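Long-range contacts in beta-glucoside phosphorylase BglX (Unidentified, PDB 5VQE), which probably cleaves beta-glucosides by phosphorolysis, passing the glucosyl unit to phosphate, as a family 3 glycoside phosphorylase with an N-terminal TIM-barrel domain: residues E146-I151 with V162-S167; D168-I173 with Y223-Q228; N92-G97 with A111-V116; P155-T160 with P196-D201; S123-L128 with A176-R181. All blocks are in the same frame, centred on the assembly; numbering follows the deposited sequence.

Interaction 1: residues E146-I151 with V162-S167; sequences EPIIDI and VRTYGS
The carbonyl oxygen of I148 accepts from two waters, and each water ties it to the facing segment. One lies 2.8 Å from I148 O, donates also to D150 O and takes the backbone N-H of Y165, so it bridges the two parts of the loop. The other donates to I148 O and, at 2.6 Å, to R163 O; it also sits over one face of the Y165 ring, offset toward its rim. The direct contacts are van der Waals, many of them carbon against carbonyl oxygen. The I148 side chain crosses that of R163 obliquely, with its CG2 anti to the backbone N and its CG1 beside that N (chi1 -69°). CD1 thereby lies over one face of the guanidinium, 3.7 Å from R163 NE. Both segments belong to the long loop that leads from barrel strand 143-144 to helix 169-184 in the TIM-barrel domain, and R163 from this loop donates through NH2 to O3 of the bound fluoroglucose. Its NE is paired with E94, and a third water joins R163 NH2 to E146 OE2, which itself pairs directly with K193. Further along, T164 folds back in an ST turn, its OG1 receiving G166 N at 3.0 Å, while T164 CB packs 3.7 Å from D150 O. The D150 carboxylate is turned to H194 and the backbone N of D198. I151 CG2 rests 3.7 Å from S167 O.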
# COMPACT_ATOMS: atom_id res chain seq x y z
N GLU A 146 -5.85 2.53 3.36
CA GLU A 146 -5.93 1.15 2.90
C GLU A 146 -7.36 0.68 3.13
O GLU A 146 -8.06 1.23 3.98
CB GLU A 146 -4.95 0.25 3.66
CG GLU A 146 -3.58 0.84 3.97
CD GLU A 146 -2.62 0.87 2.79
OE1 GLU A 146 -2.83 0.12 1.81
OE2 GLU A 146 -1.65 1.65 2.86
N PRO A 147 -7.80 -0.38 2.44
CA PRO A 147 -7.08 -1.34 1.60
C PRO A 147 -6.99 -1.01 0.12
O PRO A 147 -7.81 -0.31 -0.47
CB PRO A 147 -7.91 -2.61 1.78
CG PRO A 147 -9.31 -2.09 1.84
CD PRO A 147 -9.21 -0.78 2.62
N ILE A 148 -5.95 -1.57 -0.47
CA ILE A 148 -5.73 -1.52 -1.91
C ILE A 148 -6.63 -2.55 -2.57
O ILE A 148 -6.52 -3.75 -2.29
CB ILE A 148 -4.26 -1.77 -2.24
CG1 ILE A 148 -3.42 -0.58 -1.75
CG2 ILE A 148 -4.05 -1.98 -3.75
CD1 ILE A 148 -1.95 -0.81 -1.76
N ILE A 149 -7.52 -2.09 -3.45
CA ILE A 149 -8.41 -2.98 -4.17
C ILE A 149 -8.13 -2.88 -5.66
O ILE A 149 -9.00 -3.13 -6.49
CB ILE A 149 -9.89 -2.68 -3.85
CG1 ILE A 149 -10.23 -1.22 -4.12
CG2 ILE A 149 -10.18 -3.06 -2.40
CD1 ILE A 149 -11.73 -0.93 -4.03
N ASP A 150 -6.89 -2.52 -6.01
CA ASP A 150 -6.42 -2.71 -7.37
C ASP A 150 -6.37 -4.20 -7.70
O ASP A 150 -6.21 -5.05 -6.82
CB ASP A 150 -5.02 -2.12 -7.55
CG ASP A 150 -4.97 -0.64 -7.27
OD1 ASP A 150 -5.96 0.06 -7.57
OD2 ASP A 150 -3.92 -0.17 -6.76
N ILE A 151 -6.49 -4.50 -8.99
CA ILE A 151 -6.41 -5.86 -9.50
C ILE A 151 -5.05 -6.02 -10.15
O ILE A 151 -4.68 -5.21 -11.01
CB ILE A 151 -7.54 -6.15 -10.51
CG1 ILE A 151 -8.92 -5.90 -9.89
CG2 ILE A 151 -7.44 -7.57 -11.03
CD1 ILE A 151 -10.05 -5.88 -10.91
N VAL A 162 2.72 -7.09 -5.09
CA VAL A 162 2.38 -7.63 -3.78
C VAL A 162 1.55 -6.68 -2.93
O VAL A 162 1.09 -7.09 -1.86
CB VAL A 162 3.65 -8.01 -2.98
CG1 VAL A 162 4.39 -9.14 -3.68
CG2 VAL A 162 4.56 -6.82 -2.75
N ARG A 163 1.35 -5.43 -3.35
CA ARG A 163 0.48 -4.53 -2.61
C ARG A 163 -0.99 -4.89 -2.79
O ARG A 163 -1.84 -4.36 -2.05
CB ARG A 163 0.71 -3.08 -3.04
CG ARG A 163 2.10 -2.54 -2.73
CD ARG A 163 2.29 -1.15 -3.31
NE ARG A 163 1.62 -0.12 -2.53
CZ ARG A 163 1.25 1.06 -3.02
NH1 ARG A 163 1.47 1.36 -4.30
NH2 ARG A 163 0.65 1.94 -2.23
N THR A 164 -1.32 -5.76 -3.74
CA THR A 164 -2.68 -6.19 -4.00
C THR A 164 -2.94 -7.55 -3.38
O THR A 164 -2.02 -8.27 -2.96
CB THR A 164 -2.96 -6.27 -5.51
OG1 THR A 164 -2.36 -7.45 -6.05
CG2 THR A 164 -2.44 -5.05 -6.26
N TYR A 165 -4.22 -7.91 -3.34
CA TYR A 165 -4.65 -9.26 -3.00
C TYR A 165 -4.69 -10.17 -4.23
O TYR A 165 -5.40 -11.18 -4.23
CB TYR A 165 -6.02 -9.22 -2.32
CG TYR A 165 -6.01 -8.48 -1.00
CD1 TYR A 165 -5.26 -8.95 0.07
CD2 TYR A 165 -6.74 -7.31 -0.83
CE1 TYR A 165 -5.23 -8.27 1.27
CE2 TYR A 165 -6.71 -6.63 0.38
CZ TYR A 165 -5.95 -7.11 1.42
OH TYR A 165 -5.92 -6.43 2.61
N GLY A 166 -3.93 -9.83 -5.26
CA GLY A 166 -3.80 -10.68 -6.42
C GLY A 166 -4.68 -10.24 -7.58
O GLY A 166 -5.01 -9.06 -7.69
N SER A 167 -5.06 -11.19 -8.43
CA SER A 167 -5.71 -10.86 -9.69
C SER A 167 -7.14 -11.36 -9.78
O SER A 167 -7.76 -11.23 -10.84
CB SER A 167 -4.89 -11.44 -10.85
OG SER A 167 -4.76 -12.84 -10.74
O HOH W 1 0.08 1.72 0.78
O HOH W 2 -6.09 -5.78 -4.13
O HOH W 3 -4.11 -5.03 -0.94
O HOH W 4 -5.04 -4.01 1.45

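Interaction 2: residues D168-I173 with Y223-Q228; sequences DPERII and YGRIYQ
I226 is the apolar centre, meeting three residues of the facing helix. Its CD1 reaches P169 CB at 3.9 Å, and its CG1 packs against CG1 of I173. Its CG2 meets CG2 of I172 at 4.1 Å. With CG1 beside the backbone N and CG2 anti to it (chi1 -61°), the CG1-CD1 branch of I226 spans P169 and I173, one turn apart, and CG2 turns to I172. I173 crosses I226 obliquely and also lays its CD1 against the backbone of R225. The helices 169-184 and 216-232 are neighbouring outer helices of the TIM barrel; their turns 169-173 and 223-228 run nearly parallel, 18° apart, with axes 9.8 Å from each other. On the inner side I151 also touches I226. D168, the N-cap of the first helix, accepts from R171 N through OD2. At the outer edge a salt bridge closes the seam: R225, extended from CG to NE, donates from NE to E170 OE2 at 2.8 Å on the syn side of that oxygen. E170 can be met there because its chain bends back at chi2. The carboxylate and guanidinium planes stand 52° apart, and R225 NH2 stays 3.5 Å from E170 OE1.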
# COMPACT_ATOMS: atom_id res chain seq x y z
N ASP A 168 -7.70 -11.92 -8.70
CA ASP A 168 -9.07 -12.42 -8.74
C ASP A 168 -10.01 -11.45 -8.04
O ASP A 168 -9.92 -11.30 -6.81
CB ASP A 168 -9.17 -13.80 -8.09
CG ASP A 168 -10.59 -14.34 -8.09
OD1 ASP A 168 -11.14 -14.55 -9.19
OD2 ASP A 168 -11.17 -14.54 -7.01
N PRO A 169 -10.94 -10.80 -8.75
CA PRO A 169 -11.82 -9.83 -8.09
C PRO A 169 -12.58 -10.38 -6.89
O PRO A 169 -12.77 -9.66 -5.91
CB PRO A 169 -12.77 -9.42 -9.22
CG PRO A 169 -11.94 -9.54 -10.43
CD PRO A 169 -11.08 -10.75 -10.21
N GLU A 170 -13.03 -11.63 -6.93
CA GLU A 170 -13.80 -12.14 -5.81
C GLU A 170 -12.94 -12.27 -4.56
O GLU A 170 -13.40 -11.97 -3.45
CB GLU A 170 -14.45 -13.48 -6.19
CG GLU A 170 -15.37 -13.37 -7.41
CD GLU A 170 -16.39 -12.25 -7.29
OE1 GLU A 170 -17.13 -12.22 -6.28
OE2 GLU A 170 -16.44 -11.38 -8.19
N ARG A 171 -11.67 -12.66 -4.71
CA ARG A 171 -10.79 -12.73 -3.55
C ARG A 171 -10.43 -11.34 -3.04
O ARG A 171 -10.37 -11.11 -1.83
CB ARG A 171 -9.52 -13.53 -3.90
CG ARG A 171 -8.58 -13.70 -2.72
CD ARG A 171 -7.42 -14.67 -2.98
NE ARG A 171 -7.85 -16.02 -3.35
CZ ARG A 171 -7.80 -16.53 -4.58
NH1 ARG A 171 -7.32 -15.84 -5.60
NH2 ARG A 171 -8.22 -17.78 -4.78
N ILE A 172 -10.21 -10.39 -3.95
CA ILE A 172 -9.96 -9.01 -3.54
C ILE A 172 -11.10 -8.50 -2.68
O ILE A 172 -10.88 -7.88 -1.63
CB ILE A 172 -9.74 -8.12 -4.77
CG1 ILE A 172 -8.46 -8.54 -5.51
CG2 ILE A 172 -9.63 -6.65 -4.37
CD1 ILE A 172 -8.41 -8.10 -6.96
N ILE A 173 -12.35 -8.74 -3.12
CA ILE A 173 -13.52 -8.30 -2.35
C ILE A 173 -13.52 -8.94 -0.97
O ILE A 173 -13.71 -8.25 0.04
CB ILE A 173 -14.81 -8.61 -3.13
CG1 ILE A 173 -14.90 -7.74 -4.39
CG2 ILE A 173 -16.05 -8.41 -2.26
CD1 ILE A 173 -16.00 -8.14 -5.37
N TYR A 223 -13.31 -3.77 -12.03
CA TYR A 223 -13.08 -2.71 -11.05
C TYR A 223 -14.40 -2.18 -10.49
O TYR A 223 -14.54 -2.00 -9.27
CB TYR A 223 -12.26 -1.58 -11.67
CG TYR A 223 -10.83 -1.97 -11.88
CD1 TYR A 223 -9.88 -1.81 -10.88
CD2 TYR A 223 -10.42 -2.56 -13.08
CE1 TYR A 223 -8.56 -2.19 -11.08
CE2 TYR A 223 -9.11 -2.94 -13.27
CZ TYR A 223 -8.19 -2.76 -12.27
OH TYR A 223 -6.88 -3.15 -12.46
N GLY A 224 -15.37 -1.91 -11.35
CA GLY A 224 -16.64 -1.39 -10.88
C GLY A 224 -17.33 -2.33 -9.90
O GLY A 224 -17.90 -1.89 -8.90
N ARG A 225 -17.26 -3.63 -10.17
CA ARG A 225 -17.84 -4.61 -9.25
C ARG A 225 -17.18 -4.54 -7.88
O ARG A 225 -17.86 -4.63 -6.85
CB ARG A 225 -17.69 -6.01 -9.84
CG ARG A 225 -18.30 -7.11 -8.99
CD ARG A 225 -18.11 -8.46 -9.68
NE ARG A 225 -18.50 -9.58 -8.82
CZ ARG A 225 -19.75 -10.03 -8.70
NH1 ARG A 225 -20.74 -9.45 -9.36
NH2 ARG A 225 -20.00 -11.05 -7.90
N ILE A 226 -15.86 -4.39 -7.84
CA ILE A 226 -15.14 -4.33 -6.57
C ILE A 226 -15.48 -3.04 -5.82
O ILE A 226 -15.82 -3.07 -4.63
CB ILE A 226 -13.62 -4.45 -6.81
CG1 ILE A 226 -13.29 -5.79 -7.47
CG2 ILE A 226 -12.86 -4.31 -5.49
CD1 ILE A 226 -11.86 -5.90 -7.91
N TYR A 227 -15.38 -1.90 -6.50
CA TYR A 227 -15.71 -0.64 -5.84
C TYR A 227 -17.14 -0.67 -5.30
O TYR A 227 -17.38 -0.28 -4.14
CB TYR A 227 -15.48 0.53 -6.79
CG TYR A 227 -14.04 0.95 -6.75
CD1 TYR A 227 -13.12 0.43 -7.65
CD2 TYR A 227 -13.58 1.81 -5.76
CE1 TYR A 227 -11.79 0.79 -7.59
CE2 TYR A 227 -12.25 2.17 -5.69
CZ TYR A 227 -11.36 1.65 -6.59
OH TYR A 227 -10.04 2.00 -6.51
N GLN A 228 -18.10 -1.16 -6.09
CA GLN A 228 -19.47 -1.25 -5.60
C GLN A 228 -19.56 -2.10 -4.34
O GLN A 228 -20.27 -1.74 -3.40
CB GLN A 228 -20.39 -1.80 -6.70
CG GLN A 228 -20.71 -0.78 -7.79
CD GLN A 228 -21.62 -1.34 -8.87
OE1 GLN A 228 -21.27 -2.29 -9.56
NE2 GLN A 228 -22.80 -0.75 -9.01

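Interaction 3: residues N92-G97 with A111-V116; sequences NLERGG and ASPMGV. With G2F (2-deoxy-2-fluoro-alpha-D-glucopyranose), chain B.
R95 lies along the backbone of A111 and S112, at the point where a loop following barrel strand 88-91 meets the start of helix 113-119, of which S112 is the N-cap. Van der Waals contact carries most of it. R95 CB presses against A111 O at 3.1 Å, and the chain, extended from CG to NE, brings one face of the guanidinium over S112 CB, 3.7 Å from NH1. P113 CG packs against E94 O at 4.0 Å. Among backbone bonds, A111 N to R95 O is weak, at 3.4 Å. Charge acts within the loop: R95 NE donates to E94 OE1 at 2.8 Å, nearly straight (167°) and in the guanidinium plane, while NH1 bonds to Y109 OH. E94 OE2 meanwhile pairs with R163, which binds the sugar. A leucine in place of R95 would probably leave E94 OE1 and Y109 OH without their mate and the carboxylate freer to turn, disturbing its hold on R163. S112 OG, between backbone N and carbonyl carbon, accepts from G115 N at 3.2 Å and bonds to Y530 O.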
# COMPACT_ATOMS: atom_id res chain seq x y z
N ASN A 92 -0.03 5.16 5.91
CA ASN A 92 -0.04 4.06 4.94
C ASN A 92 0.26 2.74 5.66
O ASN A 92 1.31 2.12 5.46
CB ASN A 92 0.99 4.29 3.83
CG ASN A 92 0.60 5.39 2.85
OD1 ASN A 92 1.37 6.33 2.59
ND2 ASN A 92 -0.57 5.25 2.28
N LEU A 93 -0.69 2.30 6.48
CA LEU A 93 -0.52 1.06 7.25
C LEU A 93 -0.95 -0.11 6.37
O LEU A 93 -2.05 -0.66 6.49
CB LEU A 93 -1.31 1.13 8.55
CG LEU A 93 -0.83 2.19 9.53
CD1 LEU A 93 -1.98 2.66 10.39
CD2 LEU A 93 0.31 1.64 10.40
N GLU A 94 -0.04 -0.51 5.49
CA GLU A 94 -0.32 -1.46 4.42
C GLU A 94 -0.10 -2.91 4.84
O GLU A 94 -0.85 -3.80 4.40
CB GLU A 94 0.57 -1.13 3.22
CG GLU A 94 0.35 -1.97 1.98
CD GLU A 94 1.36 -1.62 0.91
OE1 GLU A 94 2.43 -2.29 0.85
OE2 GLU A 94 1.12 -0.66 0.15
N ARG A 95 0.90 -3.18 5.68
CA ARG A 95 1.37 -4.53 5.96
C ARG A 95 1.40 -4.84 7.45
O ARG A 95 2.04 -5.81 7.87
CB ARG A 95 2.76 -4.73 5.36
CG ARG A 95 2.80 -4.32 3.91
CD ARG A 95 4.06 -4.75 3.22
NE ARG A 95 4.04 -4.30 1.84
CZ ARG A 95 4.85 -4.75 0.89
NH1 ARG A 95 5.77 -5.67 1.15
NH2 ARG A 95 4.73 -4.25 -0.34
N GLY A 96 0.70 -4.04 8.25
CA GLY A 96 0.74 -4.12 9.70
C GLY A 96 1.23 -2.80 10.25
O GLY A 96 1.14 -1.78 9.56
N GLY A 97 1.76 -2.78 11.47
CA GLY A 97 2.35 -1.56 11.98
C GLY A 97 3.53 -1.07 11.15
O GLY A 97 3.78 0.13 11.07
N ALA A 111 2.66 -8.96 6.88
CA ALA A 111 2.80 -9.54 5.55
C ALA A 111 2.37 -8.52 4.52
O ALA A 111 1.61 -7.59 4.82
CB ALA A 111 1.98 -10.82 5.40
N SER A 112 2.87 -8.69 3.29
CA SER A 112 2.28 -7.98 2.17
C SER A 112 0.83 -8.45 2.00
O SER A 112 0.47 -9.55 2.42
CB SER A 112 3.07 -8.24 0.89
OG SER A 112 2.98 -9.60 0.50
N PRO A 113 -0.02 -7.62 1.39
CA PRO A 113 -1.39 -8.09 1.11
C PRO A 113 -1.44 -9.34 0.27
O PRO A 113 -2.31 -10.20 0.48
CB PRO A 113 -2.02 -6.88 0.40
CG PRO A 113 -1.29 -5.71 0.96
CD PRO A 113 0.13 -6.17 1.15
N MET A 114 -0.52 -9.49 -0.69
CA MET A 114 -0.58 -10.67 -1.54
C MET A 114 -0.23 -11.92 -0.76
O MET A 114 -0.82 -12.98 -0.99
CB MET A 114 0.35 -10.52 -2.75
CG MET A 114 0.23 -11.68 -3.70
SD MET A 114 1.24 -11.53 -5.17
CE MET A 114 0.28 -10.33 -6.10
N GLY A 115 0.71 -11.82 0.18
CA GLY A 115 0.98 -12.94 1.07
C GLY A 115 -0.25 -13.35 1.85
O GLY A 115 -0.57 -14.53 1.97
N VAL A 116 -0.96 -12.36 2.40
CA VAL A 116 -2.26 -12.62 3.02
C VAL A 116 -3.20 -13.32 2.04
O VAL A 116 -3.91 -14.26 2.40
CB VAL A 116 -2.85 -11.30 3.53
CG1 VAL A 116 -4.33 -11.48 3.93
CG2 VAL A 116 -2.02 -10.79 4.69
C1 G2F B . -0.31 8.21 -3.33
C2 G2F B . -0.22 6.65 -3.39
C3 G2F B . -1.15 6.08 -2.28
C4 G2F B . -0.73 6.70 -0.91
C5 G2F B . -0.84 8.26 -1.03
C6 G2F B . -0.35 8.96 0.30
O3 G2F B . -0.89 4.70 -2.17
O4 G2F B . -1.68 6.30 0.04
O5 G2F B . 0.04 8.69 -2.06
O6 G2F B . 0.91 8.47 0.62
F2 G2F B . -0.65 6.20 -4.59

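Interaction 4: residues P155-T160 with P196-D201; sequences PENPIT and PGDGVD
The amide nitrogen of N157 donates twice across the contact, to D198 OD1 and to the backbone oxygen of D201, each at 3.0 Å. Neither bond is straight: the angle at the hydrogen is 140° toward D198 and 137° toward D201. N157 ND2 meets D198 OD1 from above the carboxylate plane, the amide and carboxylate being turned strongly against each other, and it stands above the carbonyl plane of D201 as well. The other end of the amide is held too. With CG anti to the backbone N, OD1 of N157 faces its own loop and accepts I159 N at 2.9 Å, in the carbonyl plane, forming an Asx turn. D198 OD1 has a second donor, G199 N at 2.8 Å, which arrives from the same face as N157. Around this polar core, I159 CG2 comes to 3.2 Å from D198 OD2, and T160 CG2 packs 3.7 Å from D198 CB, while T160 OG1 bonds to D152. The contact joins two loops of the TIM barrel, those following strands 143-144 and 191-195. I159 O receives NH1 of R163, a residue of the sugar pocket. Since the N157 nitrogen faces two acceptors and its oxygen a backbone N-H, a flipped amide would set oxygen against oxygen; the bonds therefore define its orientation and probably fix the two loops relative to each other.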
# COMPACT_ATOMS: atom_id res chain seq x y z
N PRO A 155 1.26 -8.21 -15.02
CA PRO A 155 2.41 -8.59 -14.18
C PRO A 155 3.64 -7.70 -14.32
O PRO A 155 4.58 -7.85 -13.53
CB PRO A 155 2.73 -10.03 -14.63
CG PRO A 155 1.59 -10.44 -15.52
CD PRO A 155 1.02 -9.19 -16.09
N GLU A 156 3.69 -6.80 -15.30
CA GLU A 156 4.82 -5.88 -15.43
C GLU A 156 4.59 -4.57 -14.68
O GLU A 156 5.47 -3.71 -14.68
CB GLU A 156 5.10 -5.58 -16.91
CG GLU A 156 5.59 -6.78 -17.71
CD GLU A 156 6.97 -7.26 -17.25
OE1 GLU A 156 7.84 -6.40 -16.98
OE2 GLU A 156 7.18 -8.49 -17.17
N ASN A 157 3.44 -4.41 -14.05
CA ASN A 157 3.17 -3.19 -13.31
C ASN A 157 3.98 -3.20 -12.02
O ASN A 157 3.84 -4.14 -11.22
CB ASN A 157 1.68 -3.07 -13.00
CG ASN A 157 1.31 -1.72 -12.44
OD1 ASN A 157 2.02 -1.17 -11.59
ND2 ASN A 157 0.20 -1.17 -12.91
N PRO A 158 4.83 -2.21 -11.77
CA PRO A 158 5.71 -2.24 -10.59
C PRO A 158 5.09 -1.72 -9.31
O PRO A 158 5.69 -1.89 -8.24
CB PRO A 158 6.86 -1.32 -11.02
CG PRO A 158 6.18 -0.28 -11.83
CD PRO A 158 5.10 -1.02 -12.61
N ILE A 159 3.93 -1.07 -9.37
CA ILE A 159 3.36 -0.38 -8.22
C ILE A 159 2.11 -1.06 -7.70
O ILE A 159 1.53 -0.61 -6.69
CB ILE A 159 3.08 1.11 -8.55
CG1 ILE A 159 2.97 1.96 -7.29
CG2 ILE A 159 1.83 1.27 -9.41
CD1 ILE A 159 4.28 2.11 -6.53
N THR A 160 1.68 -2.16 -8.33
CA THR A 160 0.63 -3.01 -7.80
C THR A 160 1.27 -4.23 -7.13
O THR A 160 1.75 -4.13 -6.00
CB THR A 160 -0.35 -3.40 -8.91
OG1 THR A 160 0.39 -3.83 -10.07
CG2 THR A 160 -1.21 -2.19 -9.29
N PRO A 196 -9.48 5.22 -10.43
CA PRO A 196 -10.40 4.20 -10.93
C PRO A 196 -9.82 2.80 -11.12
O PRO A 196 -10.52 1.95 -11.68
CB PRO A 196 -10.83 4.78 -12.28
CG PRO A 196 -9.62 5.44 -12.76
CD PRO A 196 -9.05 6.11 -11.51
N GLY A 197 -8.59 2.56 -10.69
CA GLY A 197 -8.08 1.21 -10.62
C GLY A 197 -6.73 0.99 -11.26
O GLY A 197 -6.61 1.01 -12.49
N ASP A 198 -5.71 0.75 -10.45
CA ASP A 198 -4.43 0.38 -11.02
C ASP A 198 -4.42 -1.12 -11.35
O ASP A 198 -5.27 -1.89 -10.92
CB ASP A 198 -3.29 0.73 -10.07
CG ASP A 198 -2.04 1.16 -10.82
OD1 ASP A 198 -1.88 0.76 -11.99
OD2 ASP A 198 -1.23 1.93 -10.25
N GLY A 199 -3.43 -1.51 -12.16
CA GLY A 199 -3.19 -2.90 -12.47
C GLY A 199 -3.44 -3.30 -13.91
O GLY A 199 -3.12 -4.44 -14.27
N VAL A 200 -4.02 -2.43 -14.73
CA VAL A 200 -4.20 -2.72 -16.16
C VAL A 200 -2.98 -2.30 -16.95
O VAL A 200 -2.41 -3.09 -17.72
CB VAL A 200 -5.48 -2.02 -16.68
CG1 VAL A 200 -5.67 -2.26 -18.16
CG2 VAL A 200 -6.71 -2.52 -15.91
N ASP A 201 -2.56 -1.05 -16.77
CA ASP A 201 -1.33 -0.52 -17.33
C ASP A 201 -0.13 -1.24 -16.70
O ASP A 201 -0.26 -1.98 -15.72
CB ASP A 201 -1.27 0.98 -17.07
CG ASP A 201 -0.46 1.74 -18.10
OD1 ASP A 201 0.38 1.12 -18.80
OD2 ASP A 201 -0.66 2.98 -18.20

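Interaction 5: residues S123-L128 with A176-R181; sequences SSAEHL and AKAYCR
A125 and A178 meet through their methyl groups, CB to CB 4.0 Å, where the segments 123-128 and 176-181, of helices 122-138 and 169-184, cross at -38°. These small residues let the axes of the two segments approach to 6.6 Å, close enough for two CA-H...O contacts: Y179 CA lies 3.4 Å from A125 O, and E126 CA 3.3 Å from A178 O. On one flank, L128 and Y179 both carry CG anti to the backbone N (chi1 176° and 177°), and the two side chains cross obliquely. L128 CD2 then touches the ring edge, 4.0 Å from Y179 CD2, while the hydroxyl bonds to L93 O. On the other flank, E126 extends beyond CG and R181 bends at chi3, folding its guanidinium back over its own helix so that one face lies above A178 CA. E126 OE1 comes to the edge of that group, 3.8 Å from R181 NE, a long salt bridge with the two planes almost perpendicular. R181 NH2 has a second partner in E122. A valine here instead of E126 would probably cost R181 one of its two carboxylates and leave the guanidinium less restrained. These outer helices of the TIM barrel are therefore joined by close backbone approach in the middle, with an apolar pair on one flank and, on the other, a long ion pair between partly exposed residues, probably weak.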
# COMPACT_ATOMS: atom_id res chain seq x y z
N SER A 123 -9.74 -14.47 7.26
CA SER A 123 -9.34 -14.16 8.63
C SER A 123 -7.92 -13.61 8.66
O SER A 123 -7.59 -12.80 9.55
CB SER A 123 -9.45 -15.41 9.52
OG SER A 123 -8.42 -16.34 9.23
N SER A 124 -7.06 -14.02 7.72
CA SER A 124 -5.71 -13.45 7.66
C SER A 124 -5.76 -11.96 7.39
O SER A 124 -4.99 -11.18 7.98
CB SER A 124 -4.89 -14.15 6.57
OG SER A 124 -4.72 -15.53 6.86
N ALA A 125 -6.65 -11.53 6.49
CA ALA A 125 -6.77 -10.11 6.18
C ALA A 125 -7.43 -9.35 7.33
O ALA A 125 -7.08 -8.20 7.60
CB ALA A 125 -7.57 -9.93 4.89
N GLU A 126 -8.38 -9.98 8.02
CA GLU A 126 -8.94 -9.37 9.22
C GLU A 126 -7.86 -9.14 10.26
O GLU A 126 -7.79 -8.07 10.87
CB GLU A 126 -10.06 -10.23 9.80
CG GLU A 126 -10.85 -9.55 10.91
CD GLU A 126 -12.14 -10.28 11.26
OE1 GLU A 126 -12.42 -11.32 10.62
OE2 GLU A 126 -12.86 -9.82 12.16
N HIS A 127 -6.99 -10.13 10.46
CA HIS A 127 -5.88 -9.98 11.40
C HIS A 127 -4.92 -8.89 10.94
O HIS A 127 -4.47 -8.08 11.76
CB HIS A 127 -5.15 -11.31 11.57
CG HIS A 127 -5.97 -12.35 12.26
ND1 HIS A 127 -5.66 -13.69 12.23
CD2 HIS A 127 -7.10 -12.24 13.01
CE1 HIS A 127 -6.57 -14.37 12.91
NE2 HIS A 127 -7.45 -13.51 13.40
N LEU A 128 -4.60 -8.85 9.65
CA LEU A 128 -3.77 -7.76 9.13
C LEU A 128 -4.37 -6.41 9.48
O LEU A 128 -3.67 -5.51 9.97
CB LEU A 128 -3.62 -7.89 7.61
CG LEU A 128 -2.85 -6.74 6.95
CD1 LEU A 128 -1.41 -6.73 7.43
CD2 LEU A 128 -2.92 -6.89 5.44
N ALA A 176 -10.42 -7.50 1.16
CA ALA A 176 -10.54 -6.08 1.50
C ALA A 176 -11.65 -5.83 2.51
O ALA A 176 -11.49 -5.01 3.42
CB ALA A 176 -10.78 -5.27 0.23
N LYS A 177 -12.78 -6.52 2.38
CA LYS A 177 -13.84 -6.37 3.37
C LYS A 177 -13.36 -6.81 4.75
O LYS A 177 -13.69 -6.18 5.77
CB LYS A 177 -15.07 -7.19 2.98
CG LYS A 177 -15.89 -6.63 1.83
CD LYS A 177 -17.13 -7.51 1.67
CE LYS A 177 -18.04 -7.10 0.54
NZ LYS A 177 -19.17 -8.07 0.41
N ALA A 178 -12.60 -7.90 4.80
CA ALA A 178 -12.05 -8.39 6.06
C ALA A 178 -11.03 -7.43 6.65
O ALA A 178 -11.03 -7.19 7.87
CB ALA A 178 -11.43 -9.77 5.86
N TYR A 179 -10.14 -6.89 5.82
CA TYR A 179 -9.21 -5.87 6.30
C TYR A 179 -9.99 -4.73 6.96
O TYR A 179 -9.66 -4.29 8.06
CB TYR A 179 -8.34 -5.35 5.15
CG TYR A 179 -7.39 -4.22 5.54
CD1 TYR A 179 -7.83 -2.91 5.61
CD2 TYR A 179 -6.05 -4.48 5.84
CE1 TYR A 179 -6.98 -1.87 5.96
CE2 TYR A 179 -5.18 -3.44 6.21
CZ TYR A 179 -5.66 -2.14 6.26
OH TYR A 179 -4.84 -1.10 6.62
N CYS A 180 -11.04 -4.27 6.29
CA CYS A 180 -11.84 -3.19 6.85
C CYS A 180 -12.51 -3.60 8.15
O CYS A 180 -12.63 -2.79 9.08
CB CYS A 180 -12.90 -2.73 5.84
SG CYS A 180 -12.22 -1.91 4.37
N ARG A 181 -12.96 -4.85 8.25
CA ARG A 181 -13.55 -5.30 9.51
C ARG A 181 -12.55 -5.16 10.64
O ARG A 181 -12.90 -4.69 11.73
CB ARG A 181 -14.02 -6.75 9.41
CG ARG A 181 -15.37 -6.92 8.75
CD ARG A 181 -16.01 -8.27 9.11
NE ARG A 181 -15.17 -9.42 8.75
CZ ARG A 181 -15.08 -9.93 7.52
NH1 ARG A 181 -15.76 -9.39 6.52
NH2 ARG A 181 -14.30 -10.97 7.29

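All five contacts lie in the N-terminal TIM-barrel domain. Interaction 3 comes first along the chain; interaction 5 then spans a loop that contains interaction 1, whereas interactions 4 and 2 interlace with it. Interaction 1 is the hub: the centres of interactions 2, 3 and 4 are each about 10 Å from its own, and that of interaction 5 about 13 Å, and it touches all four. Helix 169-184 serves both interactions 2 and 5, packing against helix 216-232 and helix 122-138. Interactions 4 and 5 are farthest apart, about 22 Å between centres. Loops around the sugar pocket are thus connected, through interaction 1, to the helical shell of the barrel.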